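Long-range contact in SA0254 protein (Staphylococcus aureus subsp. aureus, PDB 2OOI), which is of unknown function but carries a UTRA domain, the probable small-molecule-sensing module of GntR-type transcription regulators: residues L97-L111 and T123-M137. Residues are numbered along the deposited sequence; the frame is centred on the assembly and turned at random.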
# COMPACT_ATOMS: atom_id res chain seq x y z
N LEU B 97 -18.70 9.91 -17.22
CA LEU B 97 -18.98 8.77 -16.35
C LEU B 97 -18.83 9.19 -14.91
O LEU B 97 -17.83 9.81 -14.56
CB LEU B 97 -18.03 7.61 -16.62
CG LEU B 97 -18.40 6.32 -15.89
CD1 LEU B 97 -19.76 5.80 -16.36
CD2 LEU B 97 -17.30 5.28 -16.08
N ARG B 98 -19.81 8.86 -14.08
CA ARG B 98 -19.76 9.20 -12.66
C ARG B 98 -19.02 8.11 -11.89
O ARG B 98 -19.56 7.04 -11.67
CB ARG B 98 -21.17 9.39 -12.07
CG ARG B 98 -22.02 10.52 -12.69
CD ARG B 98 -21.15 11.70 -13.13
NE ARG B 98 -21.95 12.85 -13.59
CZ ARG B 98 -21.50 13.86 -14.34
NH1 ARG B 98 -20.23 13.91 -14.76
NH2 ARG B 98 -22.34 14.85 -14.66
N ILE B 99 -17.79 8.39 -11.47
CA ILE B 99 -16.99 7.37 -10.79
C ILE B 99 -17.17 7.46 -9.27
O ILE B 99 -16.86 8.49 -8.67
CB ILE B 99 -15.52 7.45 -11.20
CG1 ILE B 99 -15.43 7.10 -12.70
CG2 ILE B 99 -14.68 6.50 -10.35
CD1 ILE B 99 -14.22 7.64 -13.43
N GLY B 100 -17.67 6.38 -8.68
CA GLY B 100 -18.07 6.35 -7.26
C GLY B 100 -16.98 6.01 -6.26
O GLY B 100 -16.68 6.82 -5.37
N PHE B 101 -16.40 4.81 -6.38
CA PHE B 101 -15.43 4.29 -5.41
C PHE B 101 -14.64 3.13 -5.99
O PHE B 101 -14.92 2.67 -7.09
CB PHE B 101 -16.15 3.84 -4.14
CG PHE B 101 -17.19 2.77 -4.36
CD1 PHE B 101 -16.88 1.42 -4.18
CD2 PHE B 101 -18.50 3.11 -4.71
CE1 PHE B 101 -17.87 0.43 -4.36
CE2 PHE B 101 -19.48 2.12 -4.90
CZ PHE B 101 -19.16 0.78 -4.72
N SER B 102 -13.66 2.63 -5.23
CA SER B 102 -12.90 1.47 -5.67
C SER B 102 -12.36 0.62 -4.53
O SER B 102 -12.25 1.09 -3.39
CB SER B 102 -11.74 1.91 -6.57
OG SER B 102 -10.85 2.74 -5.87
N ASP B 103 -12.08 -0.65 -4.85
CA ASP B 103 -11.48 -1.61 -3.95
C ASP B 103 -10.07 -1.87 -4.40
O ASP B 103 -9.84 -2.23 -5.55
CB ASP B 103 -12.23 -2.95 -3.98
CG ASP B 103 -13.58 -2.85 -3.37
OD1 ASP B 103 -13.70 -2.22 -2.29
OD2 ASP B 103 -14.55 -3.36 -3.99
N ILE B 104 -9.12 -1.73 -3.50
CA ILE B 104 -7.71 -1.89 -3.83
C ILE B 104 -7.13 -3.06 -3.05
O ILE B 104 -7.35 -3.19 -1.85
CB ILE B 104 -6.96 -0.65 -3.47
CG1 ILE B 104 -7.32 0.49 -4.42
CG2 ILE B 104 -5.47 -0.92 -3.49
CD1 ILE B 104 -7.02 1.88 -3.87
N PHE B 105 -6.39 -3.91 -3.74
CA PHE B 105 -5.72 -5.03 -3.10
C PHE B 105 -4.26 -4.98 -3.48
O PHE B 105 -3.96 -4.79 -4.65
CB PHE B 105 -6.34 -6.36 -3.57
CG PHE B 105 -7.82 -6.46 -3.31
CD1 PHE B 105 -8.30 -7.06 -2.15
CD2 PHE B 105 -8.73 -5.92 -4.19
CE1 PHE B 105 -9.69 -7.14 -1.89
CE2 PHE B 105 -10.09 -6.00 -3.94
CZ PHE B 105 -10.57 -6.61 -2.78
N PHE B 106 -3.33 -5.11 -2.53
CA PHE B 106 -1.94 -5.24 -2.95
C PHE B 106 -1.08 -6.19 -2.14
O PHE B 106 -1.27 -6.35 -0.94
CB PHE B 106 -1.30 -3.88 -3.13
CG PHE B 106 -1.15 -3.08 -1.86
CD1 PHE B 106 -0.03 -3.26 -1.03
CD2 PHE B 106 -2.05 -2.06 -1.55
CE1 PHE B 106 0.15 -2.50 0.12
CE2 PHE B 106 -1.90 -1.30 -0.39
CZ PHE B 106 -0.78 -1.51 0.44
N ASN B 107 -0.15 -6.85 -2.81
CA ASN B 107 0.85 -7.63 -2.11
C ASN B 107 2.19 -7.57 -2.81
O ASN B 107 2.28 -7.06 -3.92
CB ASN B 107 0.39 -9.05 -1.94
CG ASN B 107 0.13 -9.73 -3.25
OD1 ASN B 107 1.03 -9.81 -4.13
ND2 ASN B 107 -1.08 -10.20 -3.41
N VAL B 108 3.23 -8.04 -2.16
CA VAL B 108 4.58 -7.96 -2.71
C VAL B 108 4.88 -9.34 -3.24
O VAL B 108 4.45 -10.31 -2.64
CB VAL B 108 5.60 -7.51 -1.62
CG1 VAL B 108 7.05 -7.66 -2.08
CG2 VAL B 108 5.28 -6.11 -1.23
N ASP B 109 5.60 -9.42 -4.36
CA ASP B 109 5.90 -10.70 -5.02
C ASP B 109 7.21 -10.57 -5.81
O ASP B 109 7.84 -9.49 -5.83
CB ASP B 109 4.75 -11.09 -5.96
CG ASP B 109 4.71 -12.60 -6.31
OD1 ASP B 109 5.58 -13.39 -5.90
OD2 ASP B 109 3.75 -13.01 -7.03
N LYS B 110 7.62 -11.67 -6.45
CA LYS B 110 8.73 -11.70 -7.36
C LYS B 110 8.23 -11.45 -8.77
O LYS B 110 7.09 -11.70 -9.05
CB LYS B 110 9.37 -13.07 -7.32
CG LYS B 110 9.99 -13.39 -6.03
CD LYS B 110 10.93 -14.58 -6.12
CE LYS B 110 11.23 -15.11 -4.71
NZ LYS B 110 12.36 -16.08 -4.69
N LEU B 111 9.10 -10.98 -9.64
CA LEU B 111 8.75 -10.68 -11.02
C LEU B 111 8.86 -11.91 -11.92
O LEU B 111 9.72 -12.79 -11.76
CB LEU B 111 9.68 -9.61 -11.58
CG LEU B 111 9.46 -8.14 -11.26
CD1 LEU B 111 10.73 -7.45 -11.69
CD2 LEU B 111 8.24 -7.56 -11.97
N THR B 123 14.44 -11.15 -13.79
CA THR B 123 13.54 -12.20 -13.31
C THR B 123 13.72 -12.45 -11.81
O THR B 123 14.84 -12.68 -11.35
CB THR B 123 13.76 -13.56 -14.03
OG1 THR B 123 13.55 -13.40 -15.44
CG2 THR B 123 12.78 -14.64 -13.52
N GLY B 124 12.62 -12.41 -11.07
CA GLY B 124 12.66 -12.74 -9.65
C GLY B 124 12.89 -11.57 -8.71
O GLY B 124 12.69 -11.68 -7.52
N GLU B 125 13.31 -10.43 -9.25
CA GLU B 125 13.45 -9.24 -8.42
C GLU B 125 12.08 -8.75 -7.97
O GLU B 125 11.08 -8.98 -8.65
CB GLU B 125 14.19 -8.14 -9.17
CG GLU B 125 15.68 -8.33 -9.17
CD GLU B 125 16.39 -7.15 -9.72
OE1 GLU B 125 16.06 -6.72 -10.86
OE2 GLU B 125 17.29 -6.66 -9.01
N PRO B 126 12.02 -8.05 -6.83
CA PRO B 126 10.75 -7.72 -6.22
C PRO B 126 9.84 -6.79 -7.05
O PRO B 126 10.32 -6.01 -7.89
CB PRO B 126 11.16 -7.00 -4.92
CG PRO B 126 12.60 -7.32 -4.71
CD PRO B 126 13.16 -7.52 -6.08
N CYS B 127 8.54 -6.88 -6.79
CA CYS B 127 7.56 -5.93 -7.36
C CYS B 127 6.41 -5.75 -6.37
O CYS B 127 6.36 -6.44 -5.36
CB CYS B 127 7.01 -6.45 -8.69
SG CYS B 127 6.31 -8.14 -8.58
N LEU B 128 5.51 -4.81 -6.68
CA LEU B 128 4.20 -4.71 -6.04
C LEU B 128 3.17 -5.13 -7.07
O LEU B 128 3.14 -4.58 -8.17
CB LEU B 128 3.89 -3.27 -5.60
CG LEU B 128 2.73 -3.08 -4.60
CD1 LEU B 128 3.08 -3.72 -3.27
CD2 LEU B 128 2.38 -1.61 -4.37
N ARG B 129 2.35 -6.12 -6.73
CA ARG B 129 1.19 -6.51 -7.55
C ARG B 129 -0.02 -5.85 -6.89
O ARG B 129 -0.34 -6.12 -5.73
CB ARG B 129 1.00 -8.03 -7.65
CG ARG B 129 2.26 -8.83 -7.53
CD ARG B 129 2.18 -10.23 -8.14
NE ARG B 129 2.42 -10.06 -9.57
CZ ARG B 129 3.47 -10.50 -10.27
NH1 ARG B 129 4.43 -11.27 -9.78
NH2 ARG B 129 3.52 -10.18 -11.53
N TYR B 130 -0.68 -4.97 -7.63
CA TYR B 130 -1.71 -4.09 -7.14
C TYR B 130 -2.94 -4.31 -8.01
O TYR B 130 -2.82 -4.43 -9.22
CB TYR B 130 -1.15 -2.69 -7.28
CG TYR B 130 -2.00 -1.49 -6.95
CD1 TYR B 130 -1.77 -0.75 -5.79
CD2 TYR B 130 -2.97 -1.03 -7.85
CE1 TYR B 130 -2.50 0.40 -5.51
CE2 TYR B 130 -3.71 0.13 -7.59
CZ TYR B 130 -3.47 0.83 -6.42
OH TYR B 130 -4.20 1.98 -6.18
N HIS B 131 -4.11 -4.45 -7.40
CA HIS B 131 -5.35 -4.69 -8.15
C HIS B 131 -6.35 -3.65 -7.74
O HIS B 131 -6.49 -3.37 -6.57
CB HIS B 131 -5.96 -6.08 -7.90
CG HIS B 131 -7.17 -6.34 -8.74
ND1 HIS B 131 -7.10 -7.00 -9.95
CD2 HIS B 131 -8.46 -5.95 -8.60
CE1 HIS B 131 -8.30 -7.05 -10.50
NE2 HIS B 131 -9.14 -6.41 -9.70
N GLN B 132 -7.06 -3.09 -8.71
CA GLN B 132 -8.07 -2.10 -8.37
C GLN B 132 -9.36 -2.37 -9.14
O GLN B 132 -9.32 -2.60 -10.33
CB GLN B 132 -7.53 -0.70 -8.64
CG GLN B 132 -8.39 0.41 -8.03
CD GLN B 132 -7.69 1.77 -7.90
OE1 GLN B 132 -8.32 2.75 -7.49
NE2 GLN B 132 -6.40 1.82 -8.25
N THR B 133 -10.50 -2.36 -8.45
CA THR B 133 -11.79 -2.48 -9.13
C THR B 133 -12.56 -1.20 -8.92
O THR B 133 -12.75 -0.79 -7.79
CB THR B 133 -12.60 -3.61 -8.58
OG1 THR B 133 -11.90 -4.83 -8.80
CG2 THR B 133 -14.00 -3.68 -9.27
N PHE B 134 -12.97 -0.57 -10.02
CA PHE B 134 -13.65 0.72 -9.96
C PHE B 134 -15.15 0.54 -10.18
O PHE B 134 -15.59 -0.23 -11.05
CB PHE B 134 -13.11 1.66 -11.05
CG PHE B 134 -11.67 2.07 -10.88
CD1 PHE B 134 -11.35 3.30 -10.31
CD2 PHE B 134 -10.62 1.25 -11.34
CE1 PHE B 134 -9.99 3.71 -10.17
CE2 PHE B 134 -9.28 1.64 -11.21
CZ PHE B 134 -8.96 2.87 -10.63
N TYR B 135 -15.94 1.28 -9.42
CA TYR B 135 -17.37 1.25 -9.57
C TYR B 135 -17.87 2.63 -9.90
O TYR B 135 -17.32 3.63 -9.45
CB TYR B 135 -18.06 0.78 -8.30
CG TYR B 135 -17.60 -0.56 -7.79
CD1 TYR B 135 -18.45 -1.67 -7.83
CD2 TYR B 135 -16.34 -0.72 -7.26
CE1 TYR B 135 -18.03 -2.90 -7.35
CE2 TYR B 135 -15.92 -1.94 -6.79
CZ TYR B 135 -16.76 -3.01 -6.84
OH TYR B 135 -16.30 -4.21 -6.36
N THR B 136 -18.95 2.67 -10.67
CA THR B 136 -19.65 3.91 -10.91
C THR B 136 -20.33 4.34 -9.63
O THR B 136 -20.42 3.58 -8.67
CB THR B 136 -20.75 3.74 -11.94
OG1 THR B 136 -21.78 2.92 -11.38
CG2 THR B 136 -20.20 3.12 -13.22
N MET B 137 -20.86 5.56 -9.65
CA MET B 137 -21.52 6.12 -8.47
C MET B 137 -22.83 5.39 -8.14
O MET B 137 -23.40 5.63 -7.09
CB MET B 137 -21.77 7.61 -8.66
CG MET B 137 -21.51 8.46 -7.40
SD MET B 137 -21.34 10.21 -7.84
CE MET B 137 -19.74 10.18 -8.71
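His131 N donates to Phe105 O at 2.8 Å, one of the reciprocal backbone bonds that pair strands 99-110 and 126-136 antiparallel from Asp103-Thr133 through Asn107-Arg129 to Asp109-Cys127. A classic bulge shifts the register: Gly100 N donates to Tyr135 O at 2.9 Å, and Phe101 N adds a weak bond to the same oxygen. Ser102 OG donates to Gln132 OE1 (3.0 Å), and the extended Gln132 chain runs alongside Ile104. On the opposite sheet face, Arg129 NH1 forms a salt bridge with Asp109 OD2 at the guanidinium edge, its hydrogen bond weak at 3.3 Å; Glu115 pairs with NH2, so the guanidinium probably divides its charge between two acids. Beside the bulge, the Phe101 and Tyr135 rings form an offset stack, planes at 12° and centroids 4.6 Å apart. Phe101 turns its ring over Tyr135 because CG sits between backbone N and carbonyl carbon (chi1 59°). On the Ser102 face, Ile104 CG2 lies off-centre over the Tyr130 ring, and Leu128 CD1 meets both Phe106 CD1 (3.9 Å) and Val108 CG2. Backbone bonds, independent of side-chain identity, thus set the pairing, and the other edge of 99-110 bonds to the second subunit, carrying the sheet across the interface.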